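Local structure of nodulation protein S (Bradyrhizobium sp., 3OFK) at residues W27-D30 with F34-E37; N23-P26 with D30-P33. The protein probably transfers a methyl group from S-adenosylmethionine to the nitrogen of a Nod factor precursor, as an N-methyltransferase of the Rossmann-like class. All coordinates share one frame; numbering follows the deposited sequence.

Helix 13-21 is followed by a loop that runs past the bound S-adenosylhomocysteine and enters helix 33-46, and both contacts close turns within this passage. Contact 2 comes first along the chain: N23-P26 meets D30-P33, so that W27, R28 and L29 form the short link between them. Contact 1 starts inside that link, at W27-D30, and reaches F34-E37 on the first turn of helix 33-46. The two spans therefore overlap and neither nests in the other. D30 is common to both, giving its backbone N to contact 2 and its O to contact 1. Together they tie the ligand-covering loop to itself and to the helix that follows.

Contact 1: residues W27-D30 with F34-E37; sequences WRLD and FERE. With SAH (S-adenosyl-L-homocysteine), chain E.
E35 packs its CB and CG against the backbone of the preceding loop, CB 3.8 Å from L29 CA and CG near the carbonyl oxygens of W27 and R28. The chain then bends at chi2 (-70°), which swings the carboxylate across the leucine, with OE1 3.4 Å from L29 CD2. OE1 forms a salt bridge with R38, while OE2 accepts a hydrogen bond from a water that also donates, weakly, to W27 O.

One residue on, R36 reaches back over the loop. A bend at chi3 (-63°) turns the guanidinium so that NH1 donates to D30 O at 3.1 Å. The oxygen sits almost in the guanidinium plane and is met by the N-H on a lone pair in its own carbonyl plane, in a fairly straight bond (161°). The carboxylate of D30 turns the other way, to a salt bridge with R92.

The pocket side belongs to W27 and L29. One face of the indole lies over the sulfur of S-adenosylhomocysteine, SD standing 3.8 Å above the ring plane, and W27 CH2 reaches the ribose. L29 CD1 approaches the carboxylate of the bound S-adenosylhomocysteine, 3.5 Å from OXT.

L29 O is buried by the contact and finds no partner in the model. The acid is better supplied: since R38 also donates to the ligand through NH1, E35 probably serves as a second-shell residue that steadies this arginine, in a polar chain running from helix 33-46 through R38 to the ligand.

Contact 2: residues N23-P26 with D30-P33; sequences NDDP and DDNP
D25 turns its carboxylate toward two successive backbone amides, those of D30 and D31, and each oxygen takes one of them. OD1 accepts D30 N on its syn lone pair at 3.0 Å in a fairly straight bond (161°). OD2 receives D31 N, also at 3.0 Å but more bent, the donor lying on the syn side and 26° out of the carboxylate plane. CG lies anti to the backbone nitrogen (chi1 -178°), which extends the acid across the mouth of the turn. The pair of bonds exemplifies how one side chain can close a loop that has no helix or strand of its own.

A water donates to both D25 OD1 and D30 OD2, the oxygen already paired with R92, and bridges two nearly parallel carboxylates. At the second oxygen, D31 OD2 lies 2.6 Å from D25 OD2, with the two planes almost perpendicular, and one of these acids probably holds a proton.

With an alanine here instead of D25, the amides of D30 and D31 are likely to lose their shared acceptor group, and the turn could open.

N32 follows as the N-cap of helix 33-46, its OD1 accepting F34 N and its ND2 donating to E195. At the other end, the carbonyls of N23 and D24 are held by R88 on helix 83-92. The turn thus sits at the surface between the end of helix 13-21, the start of helix 33-46 and helix 83-92.

Contact 1: residues W27-D30 with F34-E37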
loop_
_atom_site.group_PDB
_atom_site.type_symbol
_atom_site.label_atom_id
_atom_site.label_comp_id
_atom_site.label_asym_id
_atom_site.label_seq_id
_atom_site.Cartn_x
_atom_site.Cartn_y
_atom_site.Cartn_z
ATOM N N TRP A 27 -12.603 4.689 0.353
ATOM C CA TRP A 27 -12.410 3.342 0.930
ATOM C C TRP A 27 -12.793 3.234 2.414
ATOM O O TRP A 27 -12.467 2.247 3.095
ATOM C CB TRP A 27 -10.964 2.878 0.719
ATOM C CG TRP A 27 -10.650 2.537 -0.699
ATOM C CD1 TRP A 27 -10.846 1.334 -1.315
ATOM C CD2 TRP A 27 -10.084 3.405 -1.683
ATOM N NE1 TRP A 27 -10.449 1.405 -2.622
ATOM C CE2 TRP A 27 -9.962 2.662 -2.874
ATOM C CE3 TRP A 27 -9.678 4.741 -1.676
ATOM C CZ2 TRP A 27 -9.434 3.209 -4.044
ATOM C CZ3 TRP A 27 -9.132 5.281 -2.834
ATOM C CH2 TRP A 27 -9.014 4.512 -4.003
ATOM N N ARG A 28 -13.517 4.229 2.910
ATOM C CA ARG A 28 -13.826 4.319 4.337
ATOM C C ARG A 28 -12.613 4.203 5.289
ATOM O O ARG A 28 -12.754 3.759 6.427
ATOM C CB ARG A 28 -14.937 3.317 4.712
ATOM C CG ARG A 28 -16.262 3.981 5.011
ATOM C CD ARG A 28 -17.142 3.045 5.859
ATOM N NE ARG A 28 -17.326 1.743 5.198
ATOM C CZ ARG A 28 -17.539 0.580 5.821
ATOM N NH1 ARG A 28 -17.589 0.516 7.150
ATOM N NH2 ARG A 28 -17.697 -0.536 5.105
ATOM N N LEU A 29 -11.439 4.640 4.847
ATOM C CA LEU A 29 -10.201 4.467 5.640
ATOM C C LEU A 29 -10.181 5.274 6.944
ATOM O O LEU A 29 -9.431 4.940 7.888
ATOM C CB LEU A 29 -8.964 4.829 4.801
ATOM C CG LEU A 29 -8.745 3.949 3.560
ATOM C CD1 LEU A 29 -7.727 4.566 2.615
ATOM C CD2 LEU A 29 -8.348 2.532 3.920
ATOM N N ASP A 30 -10.970 6.344 7.008
ATOM C CA ASP A 30 -11.074 7.101 8.278
ATOM C C ASP A 30 -12.124 6.559 9.211
ATOM O O ASP A 30 -11.883 6.435 10.407
ATOM C CB ASP A 30 -11.279 8.596 8.035
ATOM C CG ASP A 30 -9.979 9.290 7.656
ATOM O OD1 ASP A 30 -8.965 9.113 8.380
ATOM O OD2 ASP A 30 -9.952 9.970 6.608
ATOM N N PHE A 34 -12.194 -1.223 11.273
ATOM C CA PHE A 34 -11.293 -2.230 10.692
ATOM C C PHE A 34 -10.138 -1.578 9.950
ATOM O O PHE A 34 -8.996 -2.027 10.041
ATOM C CB PHE A 34 -12.056 -3.164 9.740
ATOM C CG PHE A 34 -11.162 -3.934 8.787
ATOM C CD1 PHE A 34 -10.432 -5.033 9.225
ATOM C CD2 PHE A 34 -11.061 -3.562 7.442
ATOM C CE1 PHE A 34 -9.620 -5.755 8.338
ATOM C CE2 PHE A 34 -10.249 -4.277 6.554
ATOM C CZ PHE A 34 -9.520 -5.360 7.001
ATOM N N GLU A 35 -10.435 -0.517 9.210
ATOM C CA GLU A 35 -9.384 0.174 8.473
ATOM C C GLU A 35 -8.466 0.897 9.446
ATOM O O GLU A 35 -7.260 0.889 9.260
ATOM C CB GLU A 35 -9.971 1.112 7.405
ATOM C CG GLU A 35 -10.851 0.415 6.358
ATOM C CD GLU A 35 -10.074 -0.477 5.417
ATOM O OE1 GLU A 35 -8.826 -0.471 5.451
ATOM O OE2 GLU A 35 -10.716 -1.180 4.628
ATOM N N ARG A 36 -9.026 1.449 10.531
ATOM C CA ARG A 36 -8.174 2.074 11.556
ATOM C C ARG A 36 -7.230 1.039 12.197
ATOM O O ARG A 36 -6.032 1.317 12.321
ATOM C CB ARG A 36 -8.996 2.841 12.621
ATOM C CG ARG A 36 -9.735 4.089 12.088
ATOM C CD ARG A 36 -10.381 4.952 13.227
ATOM N NE ARG A 36 -11.443 4.262 13.997
ATOM C CZ ARG A 36 -12.764 4.328 13.763
ATOM N NH1 ARG A 36 -13.267 5.031 12.752
ATOM N NH2 ARG A 36 -13.606 3.681 14.554
ATOM N N GLU A 37 -7.772 -0.145 12.570
ATOM C CA GLU A 37 -6.965 -1.256 13.134
ATOM C C GLU A 37 -5.913 -1.761 12.132
ATOM O O GLU A 37 -4.781 -2.067 12.516
ATOM C CB GLU A 37 -7.808 -2.456 13.605
ATOM C CG GLU A 37 -7.115 -3.174 14.770
ATOM C CD GLU A 37 -7.369 -4.665 14.856
ATOM O OE1 GLU A 37 -8.519 -5.105 14.620
ATOM O OE2 GLU A 37 -6.401 -5.397 15.181
HETATM N N SAH E . -2.045 2.326 0.986
HETATM C CA SAH E . -3.207 3.035 1.512
HETATM C CB SAH E . -4.196 3.317 0.384
HETATM C CG SAH E . -4.899 2.153 -0.296
HETATM S SD SAH E . -6.216 2.630 -1.469
HETATM C C SAH E . -3.911 2.306 2.667
HETATM O O SAH E . -3.671 1.124 2.918
HETATM O OXT SAH E . -4.733 2.896 3.367
HETATM C "C5'" SAH E . -5.253 2.275 -2.976
HETATM C "C4'" SAH E . -4.445 3.400 -3.591
HETATM O "O4'" SAH E . -3.585 2.846 -4.586
HETATM C "C3'" SAH E . -5.285 4.478 -4.275
HETATM O "O3'" SAH E . -4.780 5.776 -3.933
HETATM C "C2'" SAH E . -5.086 4.168 -5.767
HETATM O "O2'" SAH E . -5.210 5.314 -6.574
HETATM C "C1'" SAH E . -3.679 3.639 -5.757
HETATM N N9 SAH E . -3.231 2.818 -6.906
HETATM C C8 SAH E . -3.945 1.859 -7.579
HETATM N N7 SAH E . -3.141 1.323 -8.522
HETATM C C5 SAH E . -1.933 1.911 -8.463
HETATM C C6 SAH E . -0.772 1.658 -9.195
HETATM N N6 SAH E . -0.816 0.753 -10.212
HETATM N N1 SAH E . 0.341 2.411 -8.916
HETATM C C2 SAH E . 0.306 3.352 -7.891
HETATM N N3 SAH E . -0.854 3.562 -7.153
HETATM C C4 SAH E . -1.959 2.834 -7.424
HETATM O O HOH W 1 -11.163 -0.532 1.817
#

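Contact 2: residues N23-P26 with D30-P33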
loop_
_atom_site.group_PDB
_atom_site.type_symbol
_atom_site.label_atom_id
_atom_site.label_comp_id
_atom_site.label_asym_id
_atom_site.label_seq_id
_atom_site.Cartn_x
_atom_site.Cartn_y
_atom_site.Cartn_z
ATOM N N ASN A 23 -15.424 10.136 -3.178
ATOM C CA ASN A 23 -16.137 9.956 -1.909
ATOM C C ASN A 23 -15.506 10.856 -0.848
ATOM O O ASN A 23 -14.295 11.048 -0.862
ATOM C CB ASN A 23 -16.077 8.474 -1.442
ATOM C CG ASN A 23 -16.957 7.540 -2.300
ATOM O OD1 ASN A 23 -17.941 7.980 -2.897
ATOM N ND2 ASN A 23 -16.588 6.256 -2.371
ATOM N N ASP A 24 -16.333 11.395 0.056
ATOM C CA ASP A 24 -15.864 12.093 1.262
ATOM C C ASP A 24 -14.764 11.295 1.985
ATOM O O ASP A 24 -13.734 11.858 2.352
ATOM C CB ASP A 24 -16.999 12.369 2.265
ATOM C CG ASP A 24 -18.092 13.333 1.720
ATOM O OD1 ASP A 24 -17.972 13.801 0.570
ATOM O OD2 ASP A 24 -19.100 13.609 2.437
ATOM N N ASP A 25 -14.984 9.995 2.179
ATOM C CA ASP A 25 -14.010 9.125 2.873
ATOM C C ASP A 25 -13.672 7.969 1.933
ATOM O O ASP A 25 -14.370 6.948 1.920
ATOM C CB ASP A 25 -14.628 8.630 4.189
ATOM C CG ASP A 25 -13.682 7.760 5.028
ATOM O OD1 ASP A 25 -12.443 7.828 4.877
ATOM O OD2 ASP A 25 -14.206 7.003 5.876
ATOM N N PRO A 26 -12.625 8.135 1.105
ATOM C CA PRO A 26 -12.300 7.072 0.149
ATOM C C PRO A 26 -11.988 5.764 0.831
ATOM O O PRO A 26 -11.206 5.738 1.786
ATOM C CB PRO A 26 -11.072 7.621 -0.573
ATOM C CG PRO A 26 -11.285 9.109 -0.537
ATOM C CD PRO A 26 -11.794 9.333 0.873
ATOM N N ASP A 30 -10.970 6.344 7.008
ATOM C CA ASP A 30 -11.074 7.101 8.278
ATOM C C ASP A 30 -12.124 6.559 9.211
ATOM O O ASP A 30 -11.883 6.435 10.407
ATOM C CB ASP A 30 -11.279 8.596 8.035
ATOM C CG ASP A 30 -9.979 9.290 7.656
ATOM O OD1 ASP A 30 -8.965 9.113 8.380
ATOM O OD2 ASP A 30 -9.952 9.970 6.608
ATOM N N ASP A 31 -13.276 6.214 8.651
ATOM C CA ASP A 31 -14.471 5.942 9.431
ATOM C C ASP A 31 -14.666 4.465 9.796
ATOM O O ASP A 31 -15.478 4.180 10.668
ATOM C CB ASP A 31 -15.713 6.462 8.695
ATOM C CG ASP A 31 -15.720 7.987 8.566
ATOM O OD1 ASP A 31 -15.770 8.675 9.607
ATOM O OD2 ASP A 31 -15.679 8.505 7.433
ATOM N N ASN A 32 -13.948 3.546 9.140
ATOM C CA ASN A 32 -14.117 2.113 9.418
ATOM C C ASN A 32 -13.144 1.650 10.500
ATOM O O ASN A 32 -11.918 1.735 10.311
ATOM C CB ASN A 32 -13.898 1.305 8.154
ATOM C CG ASN A 32 -14.347 -0.136 8.280
ATOM O OD1 ASN A 32 -14.665 -0.634 9.356
ATOM N ND2 ASN A 32 -14.343 -0.828 7.152
ATOM N N PRO A 33 -13.675 1.206 11.643
ATOM C CA PRO A 33 -12.788 0.703 12.695
ATOM C C PRO A 33 -11.795 -0.374 12.229
ATOM O O PRO A 33 -10.669 -0.401 12.716
ATOM C CB PRO A 33 -13.759 0.151 13.750
ATOM C CG PRO A 33 -15.109 0.146 13.121
ATOM C CD PRO A 33 -15.098 1.137 12.032
HETATM O O HOH W 2 -10.658 9.544 4.220
#